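Extracellular solute-binding protein family 1 (Kribbella flavida, PDB 5IXP) probably serves as the extracellular solute-binding component of an ABC transporter, capturing a still unidentified substrate for delivery to the membrane permease. Local coordinates at residues N10-S15 / S273-P278; R153-M158 / D210-K215; A291-A296 / Q300-K305. One frame throughout, in Å; residues are numbered along the deposited sequence.

Contact 1: N10-S15 / S273-P278; sequences NEFGYS and SYLTVP
The closest CA atoms of the two segments are those of F12 and S273, 9.4 Å apart: an irregular loop following strand 2-8 faces strand 269-276 without any hydrogen bond between them, and side chains bridge the distance. The F12 ring reaches S273 with CZ, 3.9 Å from its CB, and sets CE2 4.1 Å from L275 CD2. Y14 meets L275 head-on, its OH 3.7 Å from L275 CD1. With CG of L275 opposite its own carbonyl carbon (chi1 -55°), both methyls are carried to the two aromatic residues. These also brace each other: F12 CB lies 3.9 Å above the centre of the Y14 ring, while Y14 CZ lies in plane at the edge of the F12 ring. Were the leucine at L275 cut back to an alanine, a gap would probably open beside the Y14 hydroxyl, and F12 CE2 would lose the methyl it meets. Strand 269-276 runs antiparallel to strands 58-62 and 108-121 on its two sides, the returning strand of a class II periplasmic-binding-protein lobe. F12 also rests on A60 of strand 58-62, and L275 packs against A291 and L294 of helix 284-294.

Contact 2: R153-M158 / D210-K215; sequences RFKAKM and DGLSAK
K155, in the last turn of helix 144-157, lays its aliphatic chain along the Schellman motif that ends helix 195-209, with G211 at the C-prime position. Between the two segments the contact runs through this lysine, which meets two carbonyl oxygens and a leucine methyl. CG of K155 stands opposite the backbone N (chi1 -171°), which starts the chain toward the turn, and a bend at chi2 (62°) then runs it past successive carbonyls. Near its root, K155 CB touches L212 CD1 at 4.0 Å, the tip of the leucine swinging in from one side. Further out, K155 CG passes D210 O at 3.8 Å. K155 CD then lies 3.6 Å from G211 O, and K155 CE comes to 3.3 Å from that same oxygen. The glycine takes a positive phi in the turn and has no side chain at this close approach.

The turn leans on helix 144-157 at other points too: L212 also packs on F148 and R152, and D210 touches R152. Backbone bonds from L212 to W163 and F164 tie the turn to the chain leaving that helix, and a side-chain bond from S213 to D371 holds it further along. The lysine's ammonium bonds to S161 O, and it returns to its own segment as well: K155 NZ lies 3.3 Å from M158 O, tilted 18° from the carbonyl plane.

Contact 3: A291-A296 / Q300-K305; sequences AAWLTA and QIKVFK
Q300 joins the two segments, both by its backbone and by a side chain that folds back over the link between helix 284-294 and helix 297-307. Its backbone N donates to A296 O at 2.9 Å in a nearly straight bond (162°), close to the direction in which that carbonyl points. A296 occupies the N-cap position of the second helix, so this i to i+4 bond, from Q300 N back to the N-cap carbonyl, closes the helix's opening turn. CB of Q300 stands 3.7 Å from the same A296 O. CG, opposite the carbonyl carbon of Q300 (chi1 -61°), lies beside both carbonyl oxygens, 3.3 Å from A296 O and 3.5 Å from T295 O. The chain then bends at chi2 and turns the amide toward T295. There NE2 gives T295 O a weak, angled hydrogen bond (3.0 Å, 135°) and approaches T295 CB to 3.9 Å. A further weak bond takes NE2 to T111 O, while OE1 accepts from S312 N. The buried amide is therefore held at both ends, with its oxygen and nitrogen told apart by what they face, and its rotation is probably fixed as a result.

A looser approach brings K302 NZ to 4.3 Å from W293 CZ2. The ammonium is engaged by E20, in a salt bridge, and by Q299. W293 meets Y21, and V303 rests on L17, so helix 15-24 packs against both helices of this pair. Helix 284-294 also meets the sheet: A291 and L294 lie on L275 of strand 269-276, and T295, just after the helix, reaches both that strand and Y109 and T111 of strand 108-121.

In the fold
Contacts 1 and 3 touch directly, their centres about 10 Å apart. L275 CD1 lies 3.9 Å from T295 CG2, and F12 O lies 3.4 Å from V303 CG1, so the loop 10-15 packs between the strand 273-276 and the helix 300-305. Contact 2 lies on the opposite side of the chain's centre, its own centre about 40 Å from that of contact 1 and 42 Å from that of contact 3, consistent with the two-lobed build of solute-binding proteins. In contact 3 the side chain of A296 is about 4 Å from a bound formic acid, probably from the crystallisation liquor.

Contact 1: N10-S15 / S273-P278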
loop_
_atom_site.group_PDB
_atom_site.type_symbol
_atom_site.label_atom_id
_atom_site.label_comp_id
_atom_site.label_asym_id
_atom_site.label_seq_id
_atom_site.Cartn_x
_atom_site.Cartn_y
_atom_site.Cartn_z
ATOM N N ASN A 10 5.792 -12.582 6.115
ATOM C CA ASN A 10 4.737 -13.108 5.252
ATOM C C ASN A 10 5.389 -13.953 4.162
ATOM O O ASN A 10 6.317 -14.708 4.459
ATOM C CB ASN A 10 3.877 -11.975 4.685
ATOM C CG ASN A 10 3.089 -11.244 5.773
ATOM O OD1 ASN A 10 2.710 -11.838 6.790
ATOM N ND2 ASN A 10 2.839 -9.953 5.563
ATOM N N GLU A 11 4.959 -13.846 2.909
ATOM C CA GLU A 11 5.518 -14.703 1.860
ATOM C C GLU A 11 6.061 -13.852 0.718
ATOM O O GLU A 11 5.307 -13.413 -0.163
ATOM C CB GLU A 11 4.487 -15.706 1.351
ATOM C CG GLU A 11 5.083 -16.672 0.320
ATOM C CD GLU A 11 6.347 -17.356 0.837
ATOM O OE1 GLU A 11 6.232 -18.260 1.693
ATOM O OE2 GLU A 11 7.459 -16.969 0.412
ATOM N N PHE A 12 7.383 -13.655 0.708
ATOM C CA PHE A 12 8.019 -12.941 -0.389
ATOM C C PHE A 12 8.131 -13.782 -1.656
ATOM O O PHE A 12 8.390 -13.223 -2.727
ATOM C CB PHE A 12 9.403 -12.440 0.045
ATOM C CG PHE A 12 9.355 -11.113 0.760
ATOM C CD1 PHE A 12 8.585 -10.963 1.892
ATOM C CD2 PHE A 12 10.065 -10.019 0.290
ATOM C CE1 PHE A 12 8.519 -9.746 2.558
ATOM C CE2 PHE A 12 10.007 -8.793 0.943
ATOM C CZ PHE A 12 9.216 -8.659 2.083
ATOM N N GLY A 13 7.928 -15.094 -1.569
ATOM C CA GLY A 13 7.998 -15.926 -2.757
ATOM C C GLY A 13 9.399 -16.178 -3.266
ATOM O O GLY A 13 9.568 -16.526 -4.441
ATOM N N TYR A 14 10.412 -16.045 -2.409
ATOM C CA TYR A 14 11.811 -16.098 -2.827
ATOM C C TYR A 14 12.431 -17.494 -2.765
ATOM O O TYR A 14 13.588 -17.649 -3.173
ATOM C CB TYR A 14 12.654 -15.169 -1.952
ATOM C CG TYR A 14 12.502 -13.686 -2.203
ATOM C CD1 TYR A 14 13.092 -12.768 -1.336
ATOM C CD2 TYR A 14 11.816 -13.195 -3.326
ATOM C CE1 TYR A 14 12.995 -11.402 -1.551
ATOM C CE2 TYR A 14 11.707 -11.814 -3.546
ATOM C CZ TYR A 14 12.306 -10.930 -2.650
ATOM O OH TYR A 14 12.226 -9.567 -2.843
ATOM N N SER A 15 11.723 -18.505 -2.258
ATOM C CA SER A 15 12.382 -19.784 -1.963
ATOM C C SER A 15 13.101 -20.364 -3.182
ATOM O O SER A 15 14.259 -20.797 -3.085
ATOM C CB SER A 15 11.371 -20.792 -1.417
ATOM O OG SER A 15 10.903 -20.378 -0.143
ATOM N N SER A 273 6.969 -3.552 -0.527
ATOM C CA SER A 273 8.103 -3.613 0.386
ATOM C C SER A 273 9.398 -3.267 -0.341
ATOM O O SER A 273 9.406 -2.906 -1.522
ATOM C CB SER A 273 8.205 -4.996 1.046
ATOM O OG SER A 273 7.052 -5.266 1.826
ATOM N N TYR A 274 10.497 -3.364 0.412
ATOM C CA TYR A 274 11.848 -3.030 -0.019
ATOM C C TYR A 274 12.817 -4.001 0.632
ATOM O O TYR A 274 12.562 -4.513 1.725
ATOM C CB TYR A 274 12.274 -1.584 0.386
ATOM C CG TYR A 274 11.469 -0.526 -0.299
ATOM C CD1 TYR A 274 10.242 -0.132 0.208
ATOM C CD2 TYR A 274 11.919 0.058 -1.469
ATOM C CE1 TYR A 274 9.481 0.816 -0.430
ATOM C CE2 TYR A 274 11.159 1.031 -2.124
ATOM C CZ TYR A 274 9.951 1.403 -1.595
ATOM O OH TYR A 274 9.181 2.348 -2.229
ATOM N N LEU A 275 13.923 -4.256 -0.050
ATOM C CA LEU A 275 15.067 -4.926 0.553
ATOM C C LEU A 275 16.110 -3.878 0.918
ATOM O O LEU A 275 16.450 -3.020 0.093
ATOM C CB LEU A 275 15.655 -5.976 -0.395
ATOM C CG LEU A 275 14.650 -7.024 -0.910
ATOM C CD1 LEU A 275 15.388 -8.057 -1.760
ATOM C CD2 LEU A 275 13.919 -7.701 0.238
ATOM N N THR A 276 16.596 -3.932 2.158
ATOM C CA THR A 276 17.592 -2.988 2.654
ATOM C C THR A 276 18.812 -3.754 3.145
ATOM O O THR A 276 18.744 -4.952 3.427
ATOM C CB THR A 276 17.052 -2.118 3.802
ATOM O OG1 THR A 276 16.880 -2.922 4.989
ATOM C CG2 THR A 276 15.727 -1.458 3.410
ATOM N N VAL A 277 19.933 -3.047 3.258
ATOM C CA VAL A 277 21.184 -3.657 3.712
ATOM C C VAL A 277 21.723 -2.826 4.871
ATOM O O VAL A 277 22.276 -1.741 4.650
ATOM C CB VAL A 277 22.215 -3.759 2.575
ATOM C CG1 VAL A 277 23.563 -4.307 3.114
ATOM C CG2 VAL A 277 21.670 -4.631 1.414
ATOM N N PRO A 278 21.585 -3.291 6.110
ATOM C CA PRO A 278 22.123 -2.535 7.252
ATOM C C PRO A 278 23.637 -2.412 7.175
ATOM O O PRO A 278 24.326 -3.279 6.624
ATOM C CB PRO A 278 21.709 -3.377 8.467
ATOM C CG PRO A 278 20.625 -4.249 7.998
ATOM C CD PRO A 278 20.894 -4.517 6.529
#

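Contact 2: R153-M158 / D210-K215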
loop_
_atom_site.group_PDB
_atom_site.type_symbol
_atom_site.label_atom_id
_atom_site.label_comp_id
_atom_site.label_asym_id
_atom_site.label_seq_id
_atom_site.Cartn_x
_atom_site.Cartn_y
_atom_site.Cartn_z
ATOM N N ARG A 153 -25.875 9.407 -4.987
ATOM C CA ARG A 153 -26.832 8.883 -5.954
ATOM C C ARG A 153 -27.175 7.431 -5.640
ATOM O O ARG A 153 -28.354 7.049 -5.608
ATOM C CB ARG A 153 -26.253 9.027 -7.366
ATOM C CG ARG A 153 -26.992 8.258 -8.437
ATOM C CD ARG A 153 -26.278 8.311 -9.793
ATOM N NE ARG A 153 -26.864 7.344 -10.720
ATOM C CZ ARG A 153 -26.436 7.125 -11.961
ATOM N NH1 ARG A 153 -25.401 7.800 -12.446
ATOM N NH2 ARG A 153 -27.045 6.217 -12.717
ATOM N N PHE A 154 -26.149 6.609 -5.405
ATOM C CA PHE A 154 -26.356 5.217 -5.014
ATOM C C PHE A 154 -27.188 5.119 -3.746
ATOM O O PHE A 154 -28.169 4.369 -3.687
ATOM C CB PHE A 154 -24.998 4.523 -4.816
ATOM C CG PHE A 154 -25.099 3.109 -4.293
ATOM C CD1 PHE A 154 -25.235 2.040 -5.170
ATOM C CD2 PHE A 154 -25.047 2.845 -2.930
ATOM C CE1 PHE A 154 -25.333 0.735 -4.699
ATOM C CE2 PHE A 154 -25.146 1.547 -2.451
ATOM C CZ PHE A 154 -25.286 0.489 -3.338
ATOM N N LYS A 155 -26.792 5.859 -2.708
ATOM C CA LYS A 155 -27.441 5.741 -1.406
ATOM C C LYS A 155 -28.917 6.105 -1.488
ATOM O O LYS A 155 -29.755 5.495 -0.808
ATOM C CB LYS A 155 -26.723 6.632 -0.395
ATOM C CG LYS A 155 -27.165 6.431 1.032
ATOM C CD LYS A 155 -26.877 5.022 1.481
ATOM C CE LYS A 155 -27.336 4.802 2.910
ATOM N NZ LYS A 155 -27.992 3.478 3.046
ATOM N N ALA A 156 -29.254 7.096 -2.319
ATOM C CA ALA A 156 -30.645 7.520 -2.433
ATOM C C ALA A 156 -31.530 6.385 -2.924
ATOM O O ALA A 156 -32.723 6.338 -2.596
ATOM C CB ALA A 156 -30.751 8.730 -3.365
ATOM N N LYS A 157 -30.963 5.459 -3.693
ATOM C CA LYS A 157 -31.681 4.317 -4.237
ATOM C C LYS A 157 -31.541 3.064 -3.386
ATOM O O LYS A 157 -32.298 2.112 -3.587
ATOM C CB LYS A 157 -31.174 4.011 -5.649
ATOM C CG LYS A 157 -31.194 5.205 -6.582
ATOM C CD LYS A 157 -32.534 5.304 -7.276
ATOM C CE LYS A 157 -32.804 4.031 -8.040
ATOM N NZ LYS A 157 -34.252 3.803 -8.270
HETATM N N MSE A 158 -30.590 3.032 -2.459
HETATM C CA MSE A 158 -30.243 1.801 -1.762
HETATM C C MSE A 158 -30.105 2.033 -0.264
HETATM O O MSE A 158 -28.992 2.052 0.267
HETATM C CB MSE A 158 -28.936 1.228 -2.328
HETATM C CG MSE A 158 -28.934 1.067 -3.844
HETATM SE SE MSE A 158 -30.033 -0.454 -4.385
HETATM C CE MSE A 158 -28.714 -1.874 -4.106
ATOM N N ASP A 210 -23.813 11.568 5.147
ATOM C CA ASP A 210 -24.729 11.193 4.083
ATOM C C ASP A 210 -24.975 9.690 4.025
ATOM O O ASP A 210 -25.624 9.219 3.086
ATOM C CB ASP A 210 -24.206 11.700 2.736
ATOM C CG ASP A 210 -24.154 13.220 2.665
ATOM O OD1 ASP A 210 -24.954 13.871 3.370
ATOM O OD2 ASP A 210 -23.319 13.763 1.906
ATOM N N GLY A 211 -24.486 8.933 5.008
ATOM C CA GLY A 211 -24.743 7.508 5.063
ATOM C C GLY A 211 -23.891 6.674 4.138
ATOM O O GLY A 211 -24.229 5.517 3.869
ATOM N N LEU A 212 -22.781 7.218 3.645
ATOM C CA LEU A 212 -21.990 6.509 2.646
ATOM C C LEU A 212 -21.074 5.451 3.244
ATOM O O LEU A 212 -20.557 4.619 2.493
ATOM C CB LEU A 212 -21.165 7.506 1.829
ATOM C CG LEU A 212 -21.809 8.080 0.556
ATOM C CD1 LEU A 212 -23.278 8.373 0.701
ATOM C CD2 LEU A 212 -21.058 9.300 0.052
ATOM N N SER A 213 -20.873 5.447 4.560
ATOM C CA SER A 213 -19.939 4.528 5.198
ATOM C C SER A 213 -20.675 3.379 5.871
ATOM O O SER A 213 -21.684 3.585 6.547
ATOM C CB SER A 213 -19.081 5.242 6.246
ATOM O OG SER A 213 -18.271 4.304 6.940
ATOM N N ALA A 214 -20.146 2.173 5.706
ATOM C CA ALA A 214 -20.642 1.031 6.463
ATOM C C ALA A 214 -20.099 0.988 7.885
ATOM O O ALA A 214 -20.563 0.163 8.678
ATOM C CB ALA A 214 -20.303 -0.270 5.733
ATOM N N LYS A 215 -19.139 1.855 8.225
ATOM C CA LYS A 215 -18.588 1.962 9.582
ATOM C C LYS A 215 -17.916 0.670 10.043
ATOM O O LYS A 215 -17.942 0.335 11.234
ATOM C CB LYS A 215 -19.664 2.373 10.594
ATOM C CG LYS A 215 -20.568 3.502 10.141
ATOM C CD LYS A 215 -21.816 3.547 11.008
ATOM C CE LYS A 215 -22.765 4.630 10.563
ATOM N NZ LYS A 215 -22.150 5.967 10.750
#

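Contact 3: A291-A296 / Q300-K305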
loop_
_atom_site.group_PDB
_atom_site.type_symbol
_atom_site.label_atom_id
_atom_site.label_comp_id
_atom_site.label_asym_id
_atom_site.label_seq_id
_atom_site.Cartn_x
_atom_site.Cartn_y
_atom_site.Cartn_z
ATOM N N ALA A 291 20.322 -8.417 -3.285
ATOM C CA ALA A 291 19.083 -7.645 -3.206
ATOM C C ALA A 291 18.700 -7.086 -4.571
ATOM O O ALA A 291 17.516 -7.082 -4.943
ATOM C CB ALA A 291 19.223 -6.516 -2.191
ATOM N N ALA A 292 19.688 -6.616 -5.335
ATOM C CA ALA A 292 19.398 -6.118 -6.675
ATOM C C ALA A 292 18.889 -7.238 -7.574
ATOM O O ALA A 292 17.973 -7.034 -8.382
ATOM C CB ALA A 292 20.645 -5.463 -7.275
ATOM N N TRP A 293 19.463 -8.436 -7.448
ATOM C CA TRP A 293 19.009 -9.537 -8.289
ATOM C C TRP A 293 17.596 -9.978 -7.908
ATOM O O TRP A 293 16.753 -10.225 -8.784
ATOM C CB TRP A 293 19.991 -10.706 -8.195
ATOM C CG TRP A 293 19.592 -11.868 -9.052
ATOM C CD1 TRP A 293 19.847 -12.028 -10.386
ATOM C CD2 TRP A 293 18.865 -13.030 -8.641
ATOM N NE1 TRP A 293 19.326 -13.219 -10.830
ATOM C CE2 TRP A 293 18.714 -13.853 -9.777
ATOM C CE3 TRP A 293 18.328 -13.456 -7.421
ATOM C CZ2 TRP A 293 18.045 -15.073 -9.731
ATOM C CZ3 TRP A 293 17.677 -14.675 -7.373
ATOM C CH2 TRP A 293 17.541 -15.472 -8.525
ATOM N N LEU A 294 17.316 -10.078 -6.607
ATOM C CA LEU A 294 15.986 -10.486 -6.170
ATOM C C LEU A 294 14.909 -9.514 -6.636
ATOM O O LEU A 294 13.743 -9.904 -6.761
ATOM C CB LEU A 294 15.944 -10.612 -4.637
ATOM C CG LEU A 294 16.691 -11.804 -4.019
ATOM C CD1 LEU A 294 16.840 -11.587 -2.513
ATOM C CD2 LEU A 294 15.982 -13.140 -4.304
ATOM N N THR A 295 15.260 -8.247 -6.863
ATOM C CA THR A 295 14.278 -7.247 -7.268
ATOM C C THR A 295 14.354 -6.907 -8.754
ATOM O O THR A 295 13.658 -5.986 -9.201
ATOM C CB THR A 295 14.430 -5.973 -6.428
ATOM O OG1 THR A 295 15.763 -5.451 -6.569
ATOM C CG2 THR A 295 14.145 -6.283 -4.953
ATOM N N ALA A 296 15.166 -7.636 -9.526
ATOM C CA ALA A 296 15.245 -7.433 -10.967
ATOM C C ALA A 296 13.952 -7.890 -11.652
ATOM O O ALA A 296 13.220 -8.735 -11.124
ATOM C CB ALA A 296 16.447 -8.187 -11.544
ATOM N N GLN A 300 11.058 -10.484 -10.375
ATOM C CA GLN A 300 9.728 -10.026 -9.985
ATOM C C GLN A 300 8.641 -10.741 -10.781
ATOM O O GLN A 300 7.548 -10.992 -10.252
ATOM C CB GLN A 300 9.628 -8.509 -10.132
ATOM C CG GLN A 300 10.636 -7.762 -9.249
ATOM C CD GLN A 300 10.056 -6.487 -8.662
ATOM O OE1 GLN A 300 8.877 -6.203 -8.828
ATOM N NE2 GLN A 300 10.883 -5.715 -7.982
ATOM N N ILE A 301 8.927 -11.113 -12.030
ATOM C CA ILE A 301 7.971 -11.919 -12.785
ATOM C C ILE A 301 7.818 -13.302 -12.161
ATOM O O ILE A 301 6.700 -13.817 -12.034
ATOM C CB ILE A 301 8.388 -12.002 -14.262
ATOM C CG1 ILE A 301 8.209 -10.631 -14.921
ATOM C CG2 ILE A 301 7.582 -13.092 -14.978
ATOM C CD1 ILE A 301 8.897 -10.497 -16.247
ATOM N N LYS A 302 8.928 -13.928 -11.751
ATOM C CA LYS A 302 8.828 -15.236 -11.109
ATOM C C LYS A 302 7.989 -15.166 -9.838
ATOM O O LYS A 302 7.155 -16.046 -9.586
ATOM C CB LYS A 302 10.219 -15.784 -10.794
ATOM C CG LYS A 302 11.047 -16.098 -12.010
ATOM C CD LYS A 302 12.473 -16.416 -11.584
ATOM C CE LYS A 302 13.434 -16.415 -12.748
ATOM N NZ LYS A 302 14.843 -16.409 -12.270
ATOM N N VAL A 303 8.195 -14.123 -9.027
ATOM C CA VAL A 303 7.424 -13.952 -7.799
ATOM C C VAL A 303 5.955 -13.715 -8.124
ATOM O O VAL A 303 5.063 -14.263 -7.464
ATOM C CB VAL A 303 8.019 -12.798 -6.963
ATOM C CG1 VAL A 303 7.096 -12.421 -5.806
ATOM C CG2 VAL A 303 9.442 -13.160 -6.455
ATOM N N PHE A 304 5.682 -12.897 -9.145
ATOM C CA PHE A 304 4.304 -12.674 -9.576
ATOM C C PHE A 304 3.606 -13.992 -9.914
ATOM O O PHE A 304 2.461 -14.217 -9.511
ATOM C CB PHE A 304 4.284 -11.731 -10.783
ATOM C CG PHE A 304 2.919 -11.556 -11.395
ATOM C CD1 PHE A 304 1.975 -10.744 -10.787
ATOM C CD2 PHE A 304 2.592 -12.184 -12.596
ATOM C CE1 PHE A 304 0.713 -10.571 -11.355
ATOM C CE2 PHE A 304 1.337 -12.015 -13.165
ATOM C CZ PHE A 304 0.400 -11.209 -12.547
ATOM N N LYS A 305 4.276 -14.878 -10.653
ATOM C CA LYS A 305 3.629 -16.138 -10.988
ATOM C C LYS A 305 3.524 -17.060 -9.790
ATOM O O LYS A 305 2.580 -17.847 -9.706
ATOM C CB LYS A 305 4.348 -16.828 -12.140
ATOM C CG LYS A 305 4.701 -15.877 -13.263
ATOM C CD LYS A 305 5.062 -16.621 -14.512
ATOM C CE LYS A 305 6.340 -17.386 -14.330
ATOM N NZ LYS A 305 7.324 -17.037 -15.399
#